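Local coordinates for protein beta-galactosidase (PDB 3TTY) that hydrolyses terminal beta-D-galactose residues of beta-galactosides, as a glycoside hydrolase with a TIM-barrel domain that holds galactose in its pocket, at residues A[145-150]-A[234-239]; A[239-244]-A[268-273]; A[80-85]-A[119-124]. One frame throughout, in Å; residues are numbered along the deposited sequence.

Contact 1. Residues A[145-150]-A[234-239]; sequences WHVSNE and KMERDE. With GLA (alpha-D-galactopyranose), chain H.
Val147 lays its CG1 methyl across the extended chain of Glu236, 3.9 Å from CB near the root and 3.7 Å from OE1 at the end. With CG1 anti to the backbone N (chi1 170°), the methyl is aimed at the helix, and the two side chains cross obliquely in a buried van der Waals overlap of a methyl with a carboxylate chain. The polar end of Glu236 looks elsewhere for its partners. OE2 is hydrogen-bonded to Thr82 OG1 and OE1 to Thr80 OG1, so two threonine hydroxyls of the preceding barrel loop hold the buried carboxylate in place, which would be expected to ease the cost of burying its charge.

This is the outer packing of a TIM barrel: 145-150 runs off the end of the fourth strand, and 234-239 belongs to helix 215-243, which follows that strand in the chain and covers its outside. The Asn-Glu pair just past the strand is a familiar feature of clan GH-A glycoside hydrolases, and here it faces the sugar rather than the helix. Asn149 swings CG anti to its own N (chi1 -168°) and gives its ND2 to O2 of the galactose at 3.1 Å, with an N-H...O angle of 154°. Its OD1 takes a hydrogen bond from Asn252 ND2, which fixes the rotation of the amide. Glu150 reaches the anomeric end of the ring, where CD stands 3.5 Å from sugar C1 and OE2 lies 3.2 Å from O1. With an alanine here the carboxylate beside C1 and O1 is gone, which would probably leave the anomeric end of the sugar without its neighbour on that side. On the solvent-facing side of the helix, NE and NH2 of Arg237 both grip OD1 of Asp238, from the same face of the carboxylate.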
loop_
_atom_site.group_PDB
_atom_site.type_symbol
_atom_site.label_atom_id
_atom_site.label_comp_id
_atom_site.label_asym_id
_atom_site.label_seq_id
_atom_site.Cartn_x
_atom_site.Cartn_y
_atom_site.Cartn_z
ATOM N N TRP A 145 23.917 -19.441 -28.398
ATOM C CA TRP A 145 24.160 -19.481 -26.953
ATOM C C TRP A 145 23.188 -18.540 -26.249
ATOM O O TRP A 145 22.974 -17.411 -26.684
ATOM C CB TRP A 145 25.597 -19.073 -26.588
ATOM C CG TRP A 145 26.655 -20.100 -26.886
ATOM C CD1 TRP A 145 27.537 -20.079 -27.923
ATOM C CD2 TRP A 145 26.948 -21.291 -26.138
ATOM N NE1 TRP A 145 28.354 -21.178 -27.872
ATOM C CE2 TRP A 145 28.014 -21.939 -26.787
ATOM C CE3 TRP A 145 26.407 -21.873 -24.989
ATOM C CZ2 TRP A 145 28.553 -23.136 -26.328
ATOM C CZ3 TRP A 145 26.938 -23.063 -24.538
ATOM C CH2 TRP A 145 27.998 -23.683 -25.202
ATOM N N HIS A 146 22.629 -19.016 -25.143
ATOM C CA HIS A 146 21.638 -18.292 -24.361
ATOM C C HIS A 146 22.273 -18.042 -22.984
ATOM O O HIS A 146 22.163 -18.865 -22.063
ATOM C CB HIS A 146 20.360 -19.154 -24.309
ATOM C CG HIS A 146 19.257 -18.630 -23.436
ATOM N ND1 HIS A 146 19.461 -18.193 -22.143
ATOM C CD2 HIS A 146 17.922 -18.563 -23.649
ATOM C CE1 HIS A 146 18.299 -17.853 -21.609
ATOM N NE2 HIS A 146 17.348 -18.067 -22.498
ATOM N N VAL A 147 22.962 -16.907 -22.865
ATOM C CA VAL A 147 23.707 -16.572 -21.647
ATOM C C VAL A 147 22.783 -16.238 -20.496
ATOM O O VAL A 147 21.920 -15.350 -20.616
ATOM C CB VAL A 147 24.647 -15.374 -21.862
ATOM C CG1 VAL A 147 25.222 -14.896 -20.523
ATOM C CG2 VAL A 147 25.751 -15.738 -22.848
ATOM N N SER A 148 22.951 -16.950 -19.382
ATOM C CA SER A 148 22.151 -16.682 -18.192
ATOM C C SER A 148 20.657 -16.738 -18.559
ATOM O O SER A 148 20.246 -17.549 -19.388
ATOM C CB SER A 148 22.530 -15.309 -17.613
ATOM O OG SER A 148 22.020 -15.120 -16.304
ATOM N N ASN A 149 19.860 -15.883 -17.927
ATOM C CA ASN A 149 18.448 -15.734 -18.235
ATOM C C ASN A 149 17.928 -14.448 -17.603
ATOM O O ASN A 149 18.141 -14.209 -16.411
ATOM C CB ASN A 149 17.635 -16.921 -17.717
ATOM C CG ASN A 149 16.220 -16.930 -18.272
ATOM O OD1 ASN A 149 16.018 -17.103 -19.471
ATOM N ND2 ASN A 149 15.236 -16.732 -17.405
ATOM N N GLU A 150 17.249 -13.632 -18.405
ATOM C CA GLU A 150 16.707 -12.342 -17.958
ATOM C C GLU A 150 17.517 -11.646 -16.839
ATOM O O GLU A 150 17.066 -11.558 -15.694
ATOM C CB GLU A 150 15.231 -12.481 -17.540
ATOM C CG GLU A 150 14.288 -12.913 -18.652
ATOM C CD GLU A 150 12.818 -12.619 -18.341
ATOM O OE1 GLU A 150 12.443 -12.550 -17.141
ATOM O OE2 GLU A 150 12.035 -12.444 -19.304
ATOM N N LYS A 234 29.057 -10.045 -20.788
ATOM C CA LYS A 234 30.259 -9.984 -21.612
ATOM C C LYS A 234 31.297 -10.992 -21.164
ATOM O O LYS A 234 31.962 -11.620 -21.988
ATOM C CB LYS A 234 30.875 -8.581 -21.591
ATOM C CG LYS A 234 29.900 -7.468 -21.976
ATOM C CD LYS A 234 30.613 -6.174 -22.411
ATOM C CE LYS A 234 31.796 -5.836 -21.514
ATOM N NZ LYS A 234 32.421 -4.532 -21.867
ATOM N N MET A 235 31.436 -11.137 -19.854
ATOM C CA MET A 235 32.365 -12.101 -19.304
ATOM C C MET A 235 32.061 -13.517 -19.812
ATOM O O MET A 235 32.980 -14.252 -20.167
ATOM C CB MET A 235 32.346 -12.057 -17.775
ATOM C CG MET A 235 33.169 -13.153 -17.119
ATOM S SD MET A 235 32.758 -13.379 -15.367
ATOM C CE MET A 235 31.196 -14.267 -15.480
ATOM N N GLU A 236 30.785 -13.898 -19.842
ATOM C CA GLU A 236 30.416 -15.245 -20.302
ATOM C C GLU A 236 30.523 -15.341 -21.823
ATOM O O GLU A 236 31.054 -16.313 -22.368
ATOM C CB GLU A 236 29.005 -15.642 -19.833
ATOM C CG GLU A 236 28.902 -15.960 -18.341
ATOM C CD GLU A 236 27.567 -16.628 -17.972
ATOM O OE1 GLU A 236 27.096 -17.514 -18.722
ATOM O OE2 GLU A 236 26.987 -16.271 -16.928
ATOM N N ARG A 237 30.020 -14.317 -22.498
ATOM C CA ARG A 237 30.101 -14.231 -23.944
ATOM C C ARG A 237 31.537 -14.507 -24.385
ATOM O O ARG A 237 31.759 -15.313 -25.277
ATOM C CB ARG A 237 29.641 -12.848 -24.414
ATOM C CG ARG A 237 29.856 -12.558 -25.891
ATOM C CD ARG A 237 29.844 -11.058 -26.159
ATOM N NE ARG A 237 31.083 -10.438 -25.721
ATOM C CZ ARG A 237 31.287 -9.127 -25.645
ATOM N NH1 ARG A 237 30.322 -8.279 -25.969
ATOM N NH2 ARG A 237 32.458 -8.661 -25.237
ATOM N N ASP A 238 32.508 -13.854 -23.744
ATOM C CA ASP A 238 33.913 -13.994 -24.142
ATOM C C ASP A 238 34.451 -15.412 -23.945
ATOM O O ASP A 238 35.184 -15.930 -24.783
ATOM C CB ASP A 238 34.801 -12.982 -23.418
ATOM C CG ASP A 238 34.543 -11.530 -23.869
ATOM O OD1 ASP A 238 33.898 -11.313 -24.926
ATOM O OD2 ASP A 238 34.995 -10.601 -23.160
ATOM N N GLU A 239 34.085 -16.043 -22.839
ATOM C CA GLU A 239 34.529 -17.406 -22.571
ATOM C C GLU A 239 33.907 -18.370 -23.585
ATOM O O GLU A 239 34.560 -19.295 -24.047
ATOM C CB GLU A 239 34.203 -17.801 -21.119
ATOM C CG GLU A 239 34.779 -19.132 -20.657
ATOM C CD GLU A 239 36.313 -19.179 -20.643
ATOM O OE1 GLU A 239 36.965 -18.141 -20.903
ATOM O OE2 GLU A 239 36.864 -20.269 -20.365
HETATM C C1 GLA H . 10.384 -15.132 -18.353
HETATM C C2 GLA H . 11.485 -16.183 -18.068
HETATM C C3 GLA H . 11.008 -17.629 -18.292
HETATM C C4 GLA H . 9.675 -17.793 -17.578
HETATM C C5 GLA H . 8.703 -16.708 -18.055
HETATM C C6 GLA H . 7.346 -16.943 -17.381
HETATM O O1 GLA H . 10.036 -14.957 -19.739
HETATM O O2 GLA H . 12.621 -15.942 -18.883
HETATM O O3 GLA H . 11.935 -18.589 -17.754
HETATM O O4 GLA H . 9.937 -17.618 -16.192
HETATM O O5 GLA H . 9.190 -15.427 -17.642
HETATM O O6 GLA H . 6.321 -16.216 -18.071
#

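Contact 2. Residues A[239-244]-A[268-273]; sequences ELKRWT and EMDVVS
Lys241 and Asp270 meet in a salt bridge, the one direct link between 239-244 and 268-273. The side chains approach from opposite directions. Lys241 runs extended from its helix and bends at its last torsion (chi4 -50°), which brings NZ to 2.9 Å from Asp270 OD2. The ammonium uses the syn lone pair of that oxygen, while Asp270 OD1 stays farther off, 3.7 Å from NZ. OD2 also accepts a hydrogen bond from the backbone N of Val249, so one oxygen serves both partners. A second ion pair lies within the helix, where Arg242 NE makes a weak bond to Glu239 OE1.

The uncharged hydrogen bonds gather on one carbonyl. Leu240 O accepts from Thr244 N at 2.8 Å, from Trp243 N, and from Thr244 OG1 at 3.2 Å, the hydroxyl coming from 53° above the carbonyl plane. Thr244 OG1 in turn accepts a hydrogen bond from Trp145 NE1.

The bridge thus ties the last turns of helix 215-243, at the barrel surface, to the loop between helix 262-266 and strand 273-275, passing beside the start of strand 249-253, while Leu240 and Trp243 pack on helix 119-135.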
loop_
_atom_site.group_PDB
_atom_site.type_symbol
_atom_site.label_atom_id
_atom_site.label_comp_id
_atom_site.label_asym_id
_atom_site.label_seq_id
_atom_site.Cartn_x
_atom_site.Cartn_y
_atom_site.Cartn_z
ATOM N N GLU A 239 34.085 -16.043 -22.839
ATOM C CA GLU A 239 34.529 -17.406 -22.571
ATOM C C GLU A 239 33.907 -18.370 -23.585
ATOM O O GLU A 239 34.560 -19.295 -24.047
ATOM C CB GLU A 239 34.203 -17.801 -21.119
ATOM C CG GLU A 239 34.779 -19.132 -20.657
ATOM C CD GLU A 239 36.313 -19.179 -20.643
ATOM O OE1 GLU A 239 36.965 -18.141 -20.903
ATOM O OE2 GLU A 239 36.864 -20.269 -20.365
ATOM N N LEU A 240 32.658 -18.120 -23.956
ATOM C CA LEU A 240 31.972 -18.916 -24.976
ATOM C C LEU A 240 32.647 -18.801 -26.338
ATOM O O LEU A 240 32.934 -19.806 -26.990
ATOM C CB LEU A 240 30.505 -18.486 -25.103
ATOM C CG LEU A 240 29.599 -18.774 -23.905
ATOM C CD1 LEU A 240 28.201 -18.224 -24.133
ATOM C CD2 LEU A 240 29.552 -20.272 -23.619
ATOM N N LYS A 241 32.879 -17.569 -26.771
ATOM C CA LYS A 241 33.496 -17.318 -28.066
ATOM C C LYS A 241 34.934 -17.848 -28.160
ATOM O O LYS A 241 35.392 -18.201 -29.242
ATOM C CB LYS A 241 33.436 -15.829 -28.407
ATOM C CG LYS A 241 32.050 -15.361 -28.848
ATOM C CD LYS A 241 32.032 -13.846 -29.032
ATOM C CE LYS A 241 30.733 -13.380 -29.685
ATOM N NZ LYS A 241 30.394 -14.154 -30.923
ATOM N N ARG A 242 35.632 -17.919 -27.032
ATOM C CA ARG A 242 36.966 -18.510 -26.995
ATOM C C ARG A 242 36.961 -19.951 -27.547
ATOM O O ARG A 242 37.907 -20.380 -28.216
ATOM C CB ARG A 242 37.490 -18.517 -25.560
ATOM C CG ARG A 242 38.973 -18.212 -25.428
ATOM C CD ARG A 242 39.368 -18.004 -23.963
ATOM N NE ARG A 242 39.175 -19.215 -23.163
ATOM C CZ ARG A 242 40.139 -20.091 -22.885
ATOM N NH1 ARG A 242 41.374 -19.892 -23.338
ATOM N NH2 ARG A 242 39.870 -21.164 -22.149
ATOM N N TRP A 243 35.894 -20.690 -27.259
ATOM C CA TRP A 243 35.790 -22.083 -27.658
ATOM C C TRP A 243 34.937 -22.269 -28.906
ATOM O O TRP A 243 35.185 -23.167 -29.699
ATOM C CB TRP A 243 35.217 -22.915 -26.517
ATOM C CG TRP A 243 36.157 -23.096 -25.381
ATOM C CD1 TRP A 243 36.134 -22.442 -24.194
ATOM C CD2 TRP A 243 37.270 -23.994 -25.326
ATOM N NE1 TRP A 243 37.166 -22.873 -23.394
ATOM C CE2 TRP A 243 37.876 -23.830 -24.067
ATOM C CE3 TRP A 243 37.813 -24.922 -26.222
ATOM C CZ2 TRP A 243 38.997 -24.558 -23.676
ATOM C CZ3 TRP A 243 38.919 -25.645 -25.838
ATOM C CH2 TRP A 243 39.503 -25.460 -24.574
ATOM N N THR A 244 33.926 -21.428 -29.084
ATOM C CA THR A 244 33.086 -21.535 -30.265
ATOM C C THR A 244 32.842 -20.171 -30.894
ATOM O O THR A 244 31.746 -19.626 -30.798
ATOM C CB THR A 244 31.741 -22.207 -29.942
ATOM O OG1 THR A 244 31.037 -21.419 -28.975
ATOM C CG2 THR A 244 31.979 -23.598 -29.374
ATOM N N GLU A 268 26.746 -5.199 -27.268
ATOM C CA GLU A 268 27.588 -6.309 -26.826
ATOM C C GLU A 268 27.035 -7.672 -27.238
ATOM O O GLU A 268 27.661 -8.703 -26.979
ATOM C CB GLU A 268 27.754 -6.264 -25.299
ATOM C CG GLU A 268 28.148 -4.898 -24.753
ATOM C CD GLU A 268 29.535 -4.412 -25.223
ATOM O OE1 GLU A 268 30.399 -5.244 -25.611
ATOM O OE2 GLU A 268 29.758 -3.178 -25.182
ATOM N N MET A 269 25.857 -7.672 -27.861
ATOM C CA MET A 269 25.142 -8.904 -28.225
ATOM C C MET A 269 25.163 -9.151 -29.737
ATOM O O MET A 269 25.021 -8.213 -30.516
ATOM C CB MET A 269 23.680 -8.821 -27.766
ATOM C CG MET A 269 23.498 -8.681 -26.268
ATOM S SD MET A 269 21.894 -7.980 -25.854
ATOM C CE MET A 269 20.837 -9.417 -26.073
ATOM N N ASP A 270 25.315 -10.406 -30.155
ATOM C CA ASP A 270 25.349 -10.725 -31.587
ATOM C C ASP A 270 23.993 -10.511 -32.240
ATOM O O ASP A 270 23.894 -10.117 -33.403
ATOM C CB ASP A 270 25.795 -12.168 -31.813
ATOM C CG ASP A 270 27.275 -12.370 -31.544
ATOM O OD1 ASP A 270 28.077 -11.444 -31.806
ATOM O OD2 ASP A 270 27.633 -13.459 -31.064
ATOM N N VAL A 271 22.951 -10.786 -31.468
ATOM C CA VAL A 271 21.580 -10.627 -31.907
ATOM C C VAL A 271 20.740 -10.378 -30.664
ATOM O O VAL A 271 21.056 -10.871 -29.580
ATOM C CB VAL A 271 21.067 -11.897 -32.617
ATOM C CG1 VAL A 271 20.846 -13.000 -31.619
ATOM C CG2 VAL A 271 19.780 -11.608 -33.371
ATOM N N VAL A 272 19.680 -9.602 -30.816
ATOM C CA VAL A 272 18.771 -9.346 -29.717
ATOM C C VAL A 272 17.783 -10.497 -29.624
ATOM O O VAL A 272 17.487 -11.147 -30.617
ATOM C CB VAL A 272 18.019 -8.027 -29.934
ATOM C CG1 VAL A 272 16.855 -7.893 -28.954
ATOM C CG2 VAL A 272 18.987 -6.845 -29.827
ATOM N N SER A 273 17.313 -10.784 -28.417
ATOM C CA SER A 273 16.219 -11.720 -28.237
ATOM C C SER A 273 15.402 -11.186 -27.084
ATOM O O SER A 273 15.925 -10.432 -26.252
ATOM C CB SER A 273 16.732 -13.127 -27.940
ATOM O OG SER A 273 17.289 -13.220 -26.641
#

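Contact 3. Residues A[80-85]-A[119-124]; sequences TSTGAH and PTYRKY
Tyr121 pushes its ring from the start of helix 119-135 into the loop that follows the third strand of the TIM barrel, where it meets Thr82. Segment 80-85 belongs to that loop, at the end of the barrel where the strands open toward the sugar pocket, and the helix comes back to it after a long excursion of the chain.

At its base, CB holds CG anti to the backbone N (chi1 176°), and this throws the ring off the helix toward the loop although the bond from CA to CB does not itself point there. Further out, the ring passes Trp47 of the short helix 47-50, which also packs on Thr82. The ring edge then comes to the carbonyl of Thr82, whose oxygen lies in the plane of the ring: CE1 is 3.7 Å from Thr82 O and CZ 3.9 Å. At the tip, Tyr121 OH stands 3.2 Å from the same oxygen. The two side chains cross at about a right angle.

Thr82 turns its own hydroxyl elsewhere: OG1, set between the backbone N and the carbonyl carbon (chi1 60°), is taken up by Glu236. The tyrosine side chain lies about 9 Å from the bound zinc, without being part of the Cys115, Cys155, Cys157 and Cys160 site. Nearby, Ala84 packs on Trp187 of the second subunit. Beyond the carbonyl, the closest Thr82 side-chain atom to Tyr121 OH is CB, at 3.9 Å.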
loop_
_atom_site.group_PDB
_atom_site.type_symbol
_atom_site.label_atom_id
_atom_site.label_comp_id
_atom_site.label_asym_id
_atom_site.label_seq_id
_atom_site.Cartn_x
_atom_site.Cartn_y
_atom_site.Cartn_z
ATOM N N THR A 80 23.681 -21.178 -20.672
ATOM C CA THR A 80 24.801 -21.389 -19.760
ATOM C C THR A 80 24.370 -21.784 -18.346
ATOM O O THR A 80 25.216 -22.159 -17.530
ATOM C CB THR A 80 25.652 -20.123 -19.649
ATOM O OG1 THR A 80 24.821 -19.049 -19.198
ATOM C CG2 THR A 80 26.238 -19.769 -21.002
ATOM N N SER A 81 23.075 -21.673 -18.049
ATOM C CA SER A 81 22.533 -22.081 -16.747
ATOM C C SER A 81 22.896 -21.133 -15.608
ATOM O O SER A 81 22.715 -21.474 -14.446
ATOM C CB SER A 81 23.002 -23.488 -16.368
ATOM O OG SER A 81 21.934 -24.414 -16.368
ATOM N N THR A 82 23.396 -19.949 -15.930
ATOM C CA THR A 82 23.832 -19.023 -14.889
ATOM C C THR A 82 22.746 -18.102 -14.313
ATOM O O THR A 82 23.036 -17.261 -13.467
ATOM C CB THR A 82 25.028 -18.174 -15.369
ATOM O OG1 THR A 82 24.645 -17.419 -16.523
ATOM C CG2 THR A 82 26.228 -19.078 -15.709
ATOM N N GLY A 83 21.502 -18.257 -14.755
ATOM C CA GLY A 83 20.423 -17.395 -14.290
ATOM C C GLY A 83 19.928 -17.702 -12.879
ATOM O O GLY A 83 19.164 -16.937 -12.308
ATOM N N ALA A 84 20.340 -18.833 -12.318
ATOM C CA ALA A 84 19.993 -19.163 -10.942
ATOM C C ALA A 84 21.106 -20.015 -10.357
ATOM O O ALA A 84 21.390 -21.097 -10.876
ATOM C CB ALA A 84 18.661 -19.912 -10.872
ATOM N N HIS A 85 21.740 -19.517 -9.293
ATOM C CA HIS A 85 22.869 -20.206 -8.691
ATOM C C HIS A 85 22.404 -21.350 -7.787
ATOM O O HIS A 85 21.243 -21.416 -7.435
ATOM C CB HIS A 85 23.772 -19.208 -7.942
ATOM C CG HIS A 85 23.074 -18.428 -6.870
ATOM N ND1 HIS A 85 22.893 -17.065 -6.939
ATOM C CD2 HIS A 85 22.523 -18.820 -5.693
ATOM C CE1 HIS A 85 22.255 -16.649 -5.859
ATOM N NE2 HIS A 85 22.019 -17.696 -5.087
ATOM N N PRO A 119 32.600 -11.891 -6.468
ATOM C CA PRO A 119 33.762 -12.647 -6.944
ATOM C C PRO A 119 33.430 -14.130 -7.124
ATOM O O PRO A 119 33.929 -14.782 -8.044
ATOM C CB PRO A 119 34.801 -12.461 -5.822
ATOM C CG PRO A 119 34.308 -11.309 -5.005
ATOM C CD PRO A 119 32.818 -11.290 -5.138
ATOM N N THR A 120 32.602 -14.672 -6.248
ATOM C CA THR A 120 32.240 -16.078 -6.369
ATOM C C THR A 120 31.417 -16.338 -7.622
ATOM O O THR A 120 31.744 -17.214 -8.415
ATOM C CB THR A 120 31.504 -16.580 -5.140
ATOM O OG1 THR A 120 32.407 -16.544 -4.033
ATOM C CG2 THR A 120 31.004 -18.005 -5.365
ATOM N N TYR A 121 30.371 -15.549 -7.811
ATOM C CA TYR A 121 29.514 -15.692 -8.979
ATOM C C TYR A 121 30.287 -15.547 -10.296
ATOM O O TYR A 121 30.093 -16.322 -11.231
ATOM C CB TYR A 121 28.379 -14.674 -8.926
ATOM C CG TYR A 121 27.505 -14.699 -10.153
ATOM C CD1 TYR A 121 26.627 -15.741 -10.376
ATOM C CD2 TYR A 121 27.554 -13.676 -11.085
ATOM C CE1 TYR A 121 25.821 -15.768 -11.489
ATOM C CE2 TYR A 121 26.757 -13.701 -12.215
ATOM C CZ TYR A 121 25.897 -14.751 -12.412
ATOM O OH TYR A 121 25.099 -14.787 -13.529
ATOM N N ARG A 122 31.147 -14.541 -10.380
ATOM C CA ARG A 122 31.905 -14.329 -11.602
ATOM C C ARG A 122 32.885 -15.471 -11.848
ATOM O O ARG A 122 33.036 -15.918 -12.979
ATOM C CB ARG A 122 32.613 -12.979 -11.596
ATOM C CG ARG A 122 31.653 -11.814 -11.761
ATOM C CD ARG A 122 32.353 -10.621 -12.371
ATOM N NE ARG A 122 31.544 -9.407 -12.309
ATOM C CZ ARG A 122 31.863 -8.270 -12.923
ATOM N NH1 ARG A 122 32.977 -8.211 -13.649
ATOM N NH2 ARG A 122 31.070 -7.200 -12.818
ATOM N N LYS A 123 33.525 -15.956 -10.785
ATOM C CA LYS A 123 34.423 -17.112 -10.888
ATOM C C LYS A 123 33.724 -18.356 -11.449
ATOM O O LYS A 123 34.170 -18.933 -12.436
ATOM C CB LYS A 123 35.075 -17.433 -9.531
ATOM C CG LYS A 123 35.966 -18.663 -9.529
ATOM C CD LYS A 123 36.623 -18.861 -8.169
ATOM C CE LYS A 123 37.344 -20.204 -8.084
ATOM N NZ LYS A 123 37.957 -20.437 -6.723
ATOM N N TYR A 124 32.623 -18.772 -10.841
ATOM C CA TYR A 124 32.004 -20.026 -11.282
ATOM C C TYR A 124 31.135 -19.892 -12.533
ATOM O O TYR A 124 31.001 -20.843 -13.300
ATOM C CB TYR A 124 31.251 -20.695 -10.135
ATOM C CG TYR A 124 32.188 -21.151 -9.051
ATOM C CD1 TYR A 124 33.085 -22.189 -9.285
ATOM C CD2 TYR A 124 32.199 -20.531 -7.803
ATOM C CE1 TYR A 124 33.959 -22.616 -8.301
ATOM C CE2 TYR A 124 33.077 -20.956 -6.801
ATOM C CZ TYR A 124 33.959 -21.996 -7.061
ATOM O OH TYR A 124 34.843 -22.427 -6.089
#

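How the contacts relate
All three contacts lie in the barrel domain, on the same side of the chain's centre. Contacts 1 and 3 are buried and contact 2 is at the surface, and the chemistry follows: inside, a methyl against a carboxylate held by threonine hydroxyls, and a tyrosine ring edge with its hydroxyl at a carbonyl; outside, a lysine-aspartate salt bridge. Contacts 1 and 2 both use helix 215-243 and share Glu239, their centres about 7 Å apart; Arg237 of the first makes a salt bridge to Glu268 of the second. Contact 3 joins contact 1 through threonine hydroxyls, with Ser148 N bonded to Thr80 OG1. Contacts 2 and 3, with centres about 17 Å apart, meet merely where Leu240 packs on Thr80.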